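Local coordinates for group B streptococcal R4 surface protein (Streptococcus agalactiae, PDB 6S5X) that probably forms part of the cell-wall-anchored stalk of a streptococcal surface protein implicated in infection, this piece being its most N-terminal Rib domain, at residues Gly14-Val19 with Asp74-Val79; Lys26-Ile31 with Thr41-Glu46; Pro35-Gly40 with Val61-Pro66. All coordinates share one frame; numbering follows the deposited sequence. Where two conformers were deposited one is given.

All three contacts build on the four-stranded mixed sheet of one Rib domain, and each is part buried, part exposed. Contact 1 is the sheet itself at one edge, two parallel strands joined by backbone hydrogen bonds; V19, V77 and V79 share one face with Q17, while Q18 and K78 lie on the other. Contact 2 lies nearest the centre of the chain and sets a 3-10 turn against the opposite edge strand, 42-45, by packing and one water. Contact 3 uses prolines, L37 and Y65 near the sodium ion. Contacts 1 and 2 meet where Q17 NE2 reaches S30 OG; contacts 2 and 3 share the pairing of strands 42-45 and 55-64.

Contact 1 of 3, residues Gly14-Val19 with Asp74-Val79; sequences GKDQQV and DVTVKV
Q18 and K78 are paired neighbours in a parallel pair of strands, 17-19 beside 74-79, their side chains on the same face; the regular ladder starts at Q17 and V77. K78 N gives a hydrogen bond to Q17 O at 2.8 Å, and V19 N returns one to K78 O, also at 2.8 Å and with a C=O...N angle of 172°. At the start of the ladder Q17 N reaches T76 O only weakly, at 3.4 Å.

The side chain of K78 can be followed outward. Its CB lies 3.8 Å from Q17 O. With CG opposite the backbone N (chi1 -177°) and every later torsion extended, the chain runs alongside Q18, CD coming within 3.8 Å of Q18 OE1 and NZ ending 4.1 Å from that same oxygen. On the other face V19 CG2 rests on both V77 CG1 and V79 CG2, each 4.0 Å away.

Before Q17 the loop draws away from strand 74-79. One water there donates to T76 O, and a second joins D16 OD1 to T76 OG1. D16 OD1 also takes a weak bond from T76 N.

This is one edge of the Rib domain's immunoglobulin-like sheet. Strand 17-20 is outermost, while strand 70-80 pairs on its other flank with antiparallel strand 55-64, V75, V77 and V79 bonding through their backbones to A59, K57 and G55.

Contact 2 of 3, residues Lys26-Ile31 with Thr41-Glu46; sequences KAEDSI and TTVAFE
V43 N gives a 3.0 Å hydrogen bond to a water that in turn donates to E28 OE2 at 3.1 Å, so the carboxylate reaches the strand through solvent. In this immunoglobulin-like Rib domain the 3-10 turn 27-30 sits between the outermost strands and packs against the second of them, 42-45. Its own bonds are short-range: S30 N to A27 O, and D29 N to K26 O.

A27 is the centre of the packing. Its CA stands over one face of the F45 ring in a CH-pi contact, 3.9 Å from the centroid and displaced toward the rim, while its CB presses on the strand backbone, 3.7 Å from A44 CA. F45 CG lies opposite its own carbonyl carbon (chi1 -74°), which carries the ring out beneath the turn, with CE2 3.4 Å from A27 N.

Two residues before F45, V43 turns toward the loop. Its CG2 approaches the flank of the E28 chain, touching CG and CD both at 3.6 Å. That chain bends at chi2 (83°), laying the carboxylate beside the valine. V43 CG1 meets I31 CG1 more loosely, and L34 touches both V43 and E28.

From edge strand 17-20, the amide Q17 NE2 holds K26 O, just before the turn, and S30 OG, at its last residue. Besides that hydrogen bond, S30 OG lies 3.8 Å from F45 CZ, at the edge of the phenyl ring and near its plane.

Contact 3 of 3, residues Pro35-Gly40 with Val61-Pro66; sequences PDLPKG and VVVTYP
P38 lays its ring carbons against the edge of Y65, where the loop 35-40 leading into strand 42-45 meets the end of strand 55-64. These are neighbouring antiparallel strands of the Rib domain's immunoglobulin-like sheet, and the Y65 side chain lies about 5 Å from the sodium ion, which A7, N10 and D71 coordinate.

Apolar packing carries most of the contact. P38 CD comes near the plane of the tyrosine ring, equally close to CD1 and CE1 of Y65 at 3.8 Å. L37 touches the same ring edge more distantly through CD2. Its other methyl, CD1, meets V63 CG1 tip to tip at 3.9 Å; with chi2 at 180° the leucine extends from the loop toward this strand valine. P38 CB and P66 CD, 4.2 Å apart, bring the two prolines together. P66 CG also lies against the loop backbone, 3.4 Å from K39 O.

Of the polar groups, Y65 OH is held by a hydrogen bond to D71 OD2. Because D71 also belongs to the sodium site, this bond ties the aromatic ring to the metal's surroundings. G40 has a phi of 88°, at which a CB would be jammed against K39 O, and its carbonyl is joined to the strand by solvent: one water donates to G40 O at 2.8 Å and to T64 O at 2.9 Å.

Contact 1 of 3, residues Gly14-Val19 with Asp74-Val79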
loop_
_atom_site.group_PDB
_atom_site.type_symbol
_atom_site.label_atom_id
_atom_site.label_comp_id
_atom_site.label_asym_id
_atom_site.label_seq_id
_atom_site.Cartn_x
_atom_site.Cartn_y
_atom_site.Cartn_z
ATOM N N GLY A 14 6.921 1.574 -1.001
ATOM C CA GLY A 14 6.130 2.033 0.126
ATOM C C GLY A 14 6.392 3.484 0.473
ATOM O O GLY A 14 7.496 4.012 0.292
ATOM N N LYS A 15 5.348 4.119 1.009
ATOM C CA LYS A 15 5.366 5.502 1.467
ATOM C C LYS A 15 4.648 5.576 2.808
ATOM O O LYS A 15 3.527 5.076 2.951
ATOM C CB LYS A 15 4.653 6.383 0.423
ATOM C CG LYS A 15 4.803 7.845 0.494
ATOM C CD LYS A 15 3.842 8.456 -0.513
ATOM C CE LYS A 15 4.295 9.816 -0.994
ATOM N NZ LYS A 15 3.220 10.827 -0.830
ATOM N N ASP A 16 5.300 6.199 3.779
ATOM C CA ASP A 16 4.680 6.470 5.068
ATOM C C ASP A 16 3.652 7.580 4.891
ATOM O O ASP A 16 3.808 8.486 4.063
ATOM C CB ASP A 16 5.768 6.841 6.086
ATOM C CG ASP A 16 6.718 5.664 6.383
ATOM O OD1 ASP A 16 6.428 4.531 5.894
ATOM O OD2 ASP A 16 7.742 5.862 7.083
ATOM N N GLN A 17 2.573 7.487 5.637
ATOM C CA GLN A 17 1.600 8.562 5.666
ATOM C C GLN A 17 1.229 8.832 7.110
ATOM O O GLN A 17 1.454 8.008 8.002
ATOM C CB GLN A 17 0.367 8.254 4.769
ATOM C CG GLN A 17 -0.466 7.038 5.077
ATOM C CD GLN A 17 -1.782 7.014 4.249
ATOM O OE1 GLN A 17 -2.577 7.954 4.274
ATOM N NE2 GLN A 17 -1.986 5.937 3.515
ATOM N N GLN A 18 0.757 10.055 7.328
ATOM C CA GLN A 18 0.361 10.527 8.646
ATOM C C GLN A 18 -1.111 10.880 8.579
ATOM O O GLN A 18 -1.557 11.526 7.617
ATOM C CB GLN A 18 1.192 11.725 9.068
ATOM C CG GLN A 18 0.807 12.234 10.445
ATOM C CD GLN A 18 1.603 13.438 10.846
ATOM O OE1 GLN A 18 2.817 13.363 10.987
ATOM N NE2 GLN A 18 0.921 14.568 11.025
ATOM N N VAL A 19 -1.867 10.442 9.588
ATOM C CA VAL A 19 -3.283 10.753 9.671
ATOM C C VAL A 19 -3.618 11.102 11.115
ATOM O O VAL A 19 -2.868 10.793 12.043
ATOM C CB VAL A 19 -4.206 9.614 9.179
ATOM C CG1 VAL A 19 -3.861 9.210 7.727
ATOM C CG2 VAL A 19 -4.137 8.398 10.101
ATOM N N ASP A 74 5.674 -3.242 2.892
ATOM C CA ASP A 74 5.530 -2.929 4.307
ATOM C C ASP A 74 5.593 -1.417 4.484
ATOM O O ASP A 74 6.546 -0.777 4.027
ATOM C CB ASP A 74 6.639 -3.589 5.135
ATOM C CG ASP A 74 6.509 -5.102 5.193
ATOM O OD1 ASP A 74 5.381 -5.596 5.388
ATOM O OD2 ASP A 74 7.533 -5.790 5.005
ATOM N N VAL A 75 4.615 -0.841 5.180
ATOM C CA VAL A 75 4.591 0.599 5.415
ATOM C C VAL A 75 4.207 0.887 6.863
ATOM O O VAL A 75 3.867 0.000 7.640
ATOM C CB VAL A 75 3.618 1.347 4.470
ATOM C CG1 VAL A 75 3.938 1.026 3.019
ATOM C CG2 VAL A 75 2.193 0.994 4.779
ATOM N N THR A 76 4.278 2.164 7.208
ATOM C CA THR A 76 3.886 2.676 8.510
ATOM C C THR A 76 2.824 3.746 8.307
ATOM O O THR A 76 3.000 4.643 7.483
ATOM C CB THR A 76 5.074 3.301 9.244
ATOM O OG1 THR A 76 6.097 2.325 9.451
ATOM C CG2 THR A 76 4.609 3.827 10.591
ATOM N N VAL A 77 1.733 3.664 9.060
ATOM C CA VAL A 77 0.769 4.750 9.115
ATOM C C VAL A 77 0.920 5.417 10.470
ATOM O O VAL A 77 0.637 4.794 11.502
ATOM C CB VAL A 77 -0.660 4.260 8.902
ATOM C CG1 VAL A 77 -1.621 5.403 9.055
ATOM C CG2 VAL A 77 -0.805 3.675 7.500
ATOM N N LYS A 78 1.361 6.674 10.479
ATOM C CA LYS A 78 1.537 7.403 11.731
ATOM C C LYS A 78 0.225 8.100 12.074
ATOM O O LYS A 78 -0.311 8.856 11.257
ATOM C CB LYS A 78 2.678 8.410 11.629
ATOM C CG LYS A 78 2.950 9.168 12.949
ATOM C CD LYS A 78 4.066 10.212 12.810
ATOM C CE LYS A 78 4.295 10.939 14.130
ATOM N NZ LYS A 78 5.303 12.033 14.016
ATOM N N VAL A 79 -0.324 7.792 13.244
ATOM C CA VAL A 79 -1.575 8.383 13.715
ATOM C C VAL A 79 -1.234 9.378 14.806
ATOM O O VAL A 79 -0.523 9.042 15.761
ATOM C CB VAL A 79 -2.560 7.325 14.234
ATOM C CG1 VAL A 79 -3.875 7.991 14.617
ATOM C CG2 VAL A 79 -2.757 6.248 13.167
HETATM O O HOH W 1 1.957 4.369 4.793
HETATM O O HOH W 2 7.740 2.053 7.016
#

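Contact 2 of 3, residues Lys26-Ile31 with Thr41-Glu46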
loop_
_atom_site.group_PDB
_atom_site.type_symbol
_atom_site.label_atom_id
_atom_site.label_comp_id
_atom_site.label_asym_id
_atom_site.label_seq_id
_atom_site.Cartn_x
_atom_site.Cartn_y
_atom_site.Cartn_z
ATOM N N LYS A 26 -6.117 5.682 3.028
ATOM C CA LYS A 26 -6.246 4.962 1.766
ATOM C C LYS A 26 -4.917 4.290 1.403
ATOM O O LYS A 26 -3.835 4.885 1.520
ATOM C CB LYS A 26 -6.690 5.922 0.667
ATOM C CG LYS A 26 -8.028 6.633 0.927
ATOM C CD LYS A 26 -8.405 7.476 -0.298
ATOM C CE LYS A 26 -9.806 8.109 -0.194
ATOM N NZ LYS A 26 -10.132 8.661 1.140
ATOM N N ALA A 27 -5.009 3.053 0.923
ATOM C CA ALA A 27 -3.799 2.321 0.557
ATOM C C ALA A 27 -3.037 3.037 -0.550
ATOM O O ALA A 27 -1.795 3.003 -0.581
ATOM C CB ALA A 27 -4.163 0.907 0.108
ATOM N N GLU A 28 -3.755 3.715 -1.451
ATOM C CA GLU A 28 -3.091 4.459 -2.522
ATOM C C GLU A 28 -2.106 5.497 -1.981
ATOM O O GLU A 28 -1.094 5.792 -2.618
ATOM C CB GLU A 28 -4.129 5.167 -3.407
ATOM C CG GLU A 28 -4.924 4.238 -4.346
ATOM C CD GLU A 28 -6.111 3.549 -3.704
ATOM O OE1 GLU A 28 -6.370 3.771 -2.512
ATOM O OE2 GLU A 28 -6.799 2.780 -4.410
ATOM N N ASP A 29 -2.381 6.068 -0.818
ATOM C CA ASP A 29 -1.523 7.105 -0.261
ATOM C C ASP A 29 -0.295 6.520 0.433
ATOM O O ASP A 29 0.531 7.278 0.956
ATOM C CB ASP A 29 -2.371 7.965 0.694
ATOM C CG ASP A 29 -3.407 8.839 -0.052
ATOM O OD1 ASP A 29 -3.163 9.211 -1.232
ATOM O OD2 ASP A 29 -4.477 9.142 0.521
ATOM N N SER A 30 -0.191 5.194 0.490
ATOM C CA SER A 30 0.962 4.470 1.006
ATOM C C SER A 30 1.854 3.902 -0.098
ATOM O O SER A 30 2.741 3.102 0.194
ATOM C CB SER A 30 0.494 3.339 1.920
ATOM O OG SER A 30 -0.016 3.853 3.148
ATOM N N ILE A 31 1.603 4.260 -1.355
ATOM C CA ILE A 31 2.416 3.821 -2.483
ATOM C C ILE A 31 2.979 5.052 -3.162
ATOM O O ILE A 31 2.233 5.986 -3.463
ATOM C CB ILE A 31 1.604 2.972 -3.479
ATOM C CG1 ILE A 31 1.135 1.714 -2.768
ATOM C CG2 ILE A 31 2.471 2.662 -4.706
ATOM C CD1 ILE A 31 2.276 0.833 -2.337
ATOM N N THR A 41 -3.801 -1.889 -12.096
ATOM C CA THR A 41 -3.289 -2.390 -10.825
ATOM C C THR A 41 -4.133 -1.843 -9.678
ATOM O O THR A 41 -4.500 -0.662 -9.677
ATOM C CB THR A 41 -1.825 -1.954 -10.639
ATOM O OG1 THR A 41 -1.006 -2.457 -11.707
ATOM C CG2 THR A 41 -1.304 -2.460 -9.333
ATOM N N THR A 42 -4.438 -2.699 -8.696
ATOM C CA THR A 42 -5.164 -2.318 -7.490
ATOM C C THR A 42 -4.236 -2.375 -6.286
ATOM O O THR A 42 -3.261 -3.130 -6.263
ATOM C CB THR A 42 -6.366 -3.232 -7.237
ATOM O OG1 THR A 42 -5.907 -4.549 -6.915
ATOM C CG2 THR A 42 -7.259 -3.271 -8.454
ATOM N N VAL A 43 -4.552 -1.557 -5.284
ATOM C CA VAL A 43 -3.827 -1.548 -4.028
ATOM C C VAL A 43 -4.842 -1.601 -2.890
ATOM O O VAL A 43 -5.938 -1.028 -2.982
ATOM C CB VAL A 43 -2.903 -0.320 -3.895
ATOM C CG1 VAL A 43 -1.830 -0.328 -4.956
ATOM C CG2 VAL A 43 -3.697 0.921 -3.990
ATOM N N ALA A 44 -4.513 -2.361 -1.855
ATOM C CA ALA A 44 -5.375 -2.477 -0.696
ATOM C C ALA A 44 -4.528 -2.743 0.524
ATOM O O ALA A 44 -3.481 -3.390 0.439
ATOM C CB ALA A 44 -6.398 -3.604 -0.886
ATOM N N PHE A 45 -5.001 -2.280 1.677
ATOM C CA PHE A 45 -4.352 -2.714 2.905
ATOM C C PHE A 45 -4.665 -4.185 3.150
ATOM O O PHE A 45 -5.768 -4.651 2.887
ATOM C CB PHE A 45 -4.803 -1.880 4.098
ATOM C CG PHE A 45 -4.220 -0.507 4.119
ATOM C CD1 PHE A 45 -2.862 -0.316 4.220
ATOM C CD2 PHE A 45 -5.040 0.588 4.018
ATOM C CE1 PHE A 45 -2.317 0.950 4.244
ATOM C CE2 PHE A 45 -4.510 1.867 4.057
ATOM C CZ PHE A 45 -3.145 2.041 4.155
ATOM N N GLU A 46 -3.677 -4.938 3.626
ATOM C CA GLU A 46 -3.948 -6.342 3.913
ATOM C C GLU A 46 -5.002 -6.461 5.002
ATOM O O GLU A 46 -5.854 -7.360 4.979
ATOM C CB GLU A 46 -2.668 -7.057 4.316
ATOM C CG GLU A 46 -2.868 -8.553 4.457
ATOM C CD GLU A 46 -1.584 -9.294 4.777
ATOM O OE1 GLU A 46 -0.986 -9.017 5.834
ATOM O OE2 GLU A 46 -1.175 -10.153 3.965
HETATM O O HOH W 3 -6.923 0.129 -5.926
#

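Contact 3 of 3, residues Pro35-Gly40 with Val61-Pro66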
loop_
_atom_site.group_PDB
_atom_site.type_symbol
_atom_site.label_atom_id
_atom_site.label_comp_id
_atom_site.label_asym_id
_atom_site.label_seq_id
_atom_site.Cartn_x
_atom_site.Cartn_y
_atom_site.Cartn_z
ATOM N N PRO A 35 1.577 5.643 -10.406
ATOM C CA PRO A 35 1.508 5.897 -11.863
ATOM C C PRO A 35 2.443 5.031 -12.683
ATOM O O PRO A 35 2.186 4.807 -13.871
ATOM C CB PRO A 35 1.905 7.375 -11.974
ATOM C CG PRO A 35 1.524 7.973 -10.647
ATOM C CD PRO A 35 1.873 6.880 -9.663
ATOM N N ASP A 36 3.525 4.538 -12.093
ATOM C CA ASP A 36 4.478 3.703 -12.808
ATOM C C ASP A 36 4.075 2.245 -12.824
ATOM O O ASP A 36 4.731 1.454 -13.509
ATOM C CB ASP A 36 5.874 3.782 -12.186
ATOM C CG ASP A 36 6.504 5.160 -12.301
ATOM O OD1 ASP A 36 6.272 5.864 -13.308
ATOM O OD2 ASP A 36 7.267 5.516 -11.378
ATOM N N LEU A 37 3.013 1.876 -12.117
ATOM C CA LEU A 37 2.551 0.502 -12.153
ATOM C C LEU A 37 1.571 0.322 -13.313
ATOM O O LEU A 37 1.025 1.298 -13.832
ATOM C CB LEU A 37 1.890 0.145 -10.828
ATOM C CG LEU A 37 2.714 0.411 -9.583
ATOM C CD1 LEU A 37 1.915 0.010 -8.344
ATOM C CD2 LEU A 37 4.053 -0.318 -9.654
ATOM N N PRO A 38 1.349 -0.900 -13.787
ATOM C CA PRO A 38 0.420 -1.085 -14.908
ATOM C C PRO A 38 -0.958 -0.491 -14.664
ATOM O O PRO A 38 -1.487 -0.533 -13.553
ATOM C CB PRO A 38 0.343 -2.607 -15.046
ATOM C CG PRO A 38 1.712 -3.067 -14.545
ATOM C CD PRO A 38 1.954 -2.175 -13.369
ATOM N N LYS A 39 -1.529 0.086 -15.722
ATOM C CA LYS A 39 -2.935 0.459 -15.694
ATOM C C LYS A 39 -3.740 -0.728 -15.186
ATOM O O LYS A 39 -3.481 -1.878 -15.560
ATOM C CB LYS A 39 -3.405 0.873 -17.092
ATOM C CG LYS A 39 -4.562 1.857 -17.127
ATOM C CD LYS A 39 -4.745 2.379 -18.547
ATOM C CE LYS A 39 -6.212 2.539 -18.935
ATOM N NZ LYS A 39 -6.791 3.828 -18.481
ATOM N N GLY A 40 -4.694 -0.453 -14.312
ATOM C CA GLY A 40 -5.542 -1.493 -13.756
ATOM C C GLY A 40 -5.024 -2.177 -12.506
ATOM O O GLY A 40 -5.759 -2.980 -11.902
ATOM N N VAL A 61 0.589 -3.104 2.265
ATOM C CA VAL A 61 -0.199 -2.826 1.067
ATOM C C VAL A 61 0.003 -3.990 0.097
ATOM O O VAL A 61 1.141 -4.349 -0.231
ATOM C CB VAL A 61 0.184 -1.489 0.421
ATOM C CG1 VAL A 61 -0.616 -1.266 -0.829
ATOM C CG2 VAL A 61 -0.033 -0.339 1.389
ATOM N N VAL A 62 -1.101 -4.594 -0.312
ATOM C CA VAL A 62 -1.111 -5.637 -1.329
ATOM C C VAL A 62 -1.400 -4.988 -2.676
ATOM O O VAL A 62 -2.428 -4.327 -2.858
ATOM C CB VAL A 62 -2.143 -6.727 -1.013
ATOM C CG1 VAL A 62 -2.099 -7.787 -2.090
ATOM C CG2 VAL A 62 -1.856 -7.343 0.322
ATOM N N VAL A 63 -0.479 -5.169 -3.597
ATOM C CA VAL A 63 -0.521 -4.608 -4.941
ATOM C C VAL A 63 -0.850 -5.759 -5.877
ATOM O O VAL A 63 -0.077 -6.718 -5.976
ATOM C CB VAL A 63 0.818 -3.964 -5.317
ATOM C CG1 VAL A 63 0.770 -3.359 -6.725
ATOM C CG2 VAL A 63 1.231 -2.943 -4.301
ATOM N N THR A 64 -2.012 -5.706 -6.523
ATOM C CA THR A 64 -2.480 -6.799 -7.371
ATOM C C THR A 64 -2.482 -6.338 -8.818
ATOM O O THR A 64 -3.207 -5.413 -9.183
ATOM C CB THR A 64 -3.869 -7.285 -6.961
ATOM O OG1 THR A 64 -3.852 -7.689 -5.583
ATOM C CG2 THR A 64 -4.252 -8.498 -7.825
ATOM N N TYR A 65 -1.687 -6.982 -9.631
ATOM C CA TYR A 65 -1.560 -6.619 -11.032
ATOM C C TYR A 65 -2.657 -7.287 -11.867
ATOM O O TYR A 65 -3.273 -8.274 -11.447
ATOM C CB TYR A 65 -0.171 -7.032 -11.550
ATOM C CG TYR A 65 0.948 -6.353 -10.794
ATOM C CD1 TYR A 65 1.249 -5.014 -11.020
ATOM C CD2 TYR A 65 1.675 -7.025 -9.819
ATOM C CE1 TYR A 65 2.255 -4.380 -10.300
ATOM C CE2 TYR A 65 2.663 -6.415 -9.118
ATOM C CZ TYR A 65 2.962 -5.082 -9.351
ATOM O OH TYR A 65 3.962 -4.478 -8.614
ATOM N N PRO A 66 -2.900 -6.776 -13.080
ATOM C CA PRO A 66 -3.997 -7.316 -13.908
ATOM C C PRO A 66 -3.843 -8.775 -14.274
ATOM O O PRO A 66 -4.854 -9.431 -14.562
ATOM C CB PRO A 66 -3.959 -6.431 -15.172
ATOM C CG PRO A 66 -3.390 -5.139 -14.697
ATOM C CD PRO A 66 -2.344 -5.538 -13.649
HETATM O O HOH W 4 -5.370 -5.621 -11.161
#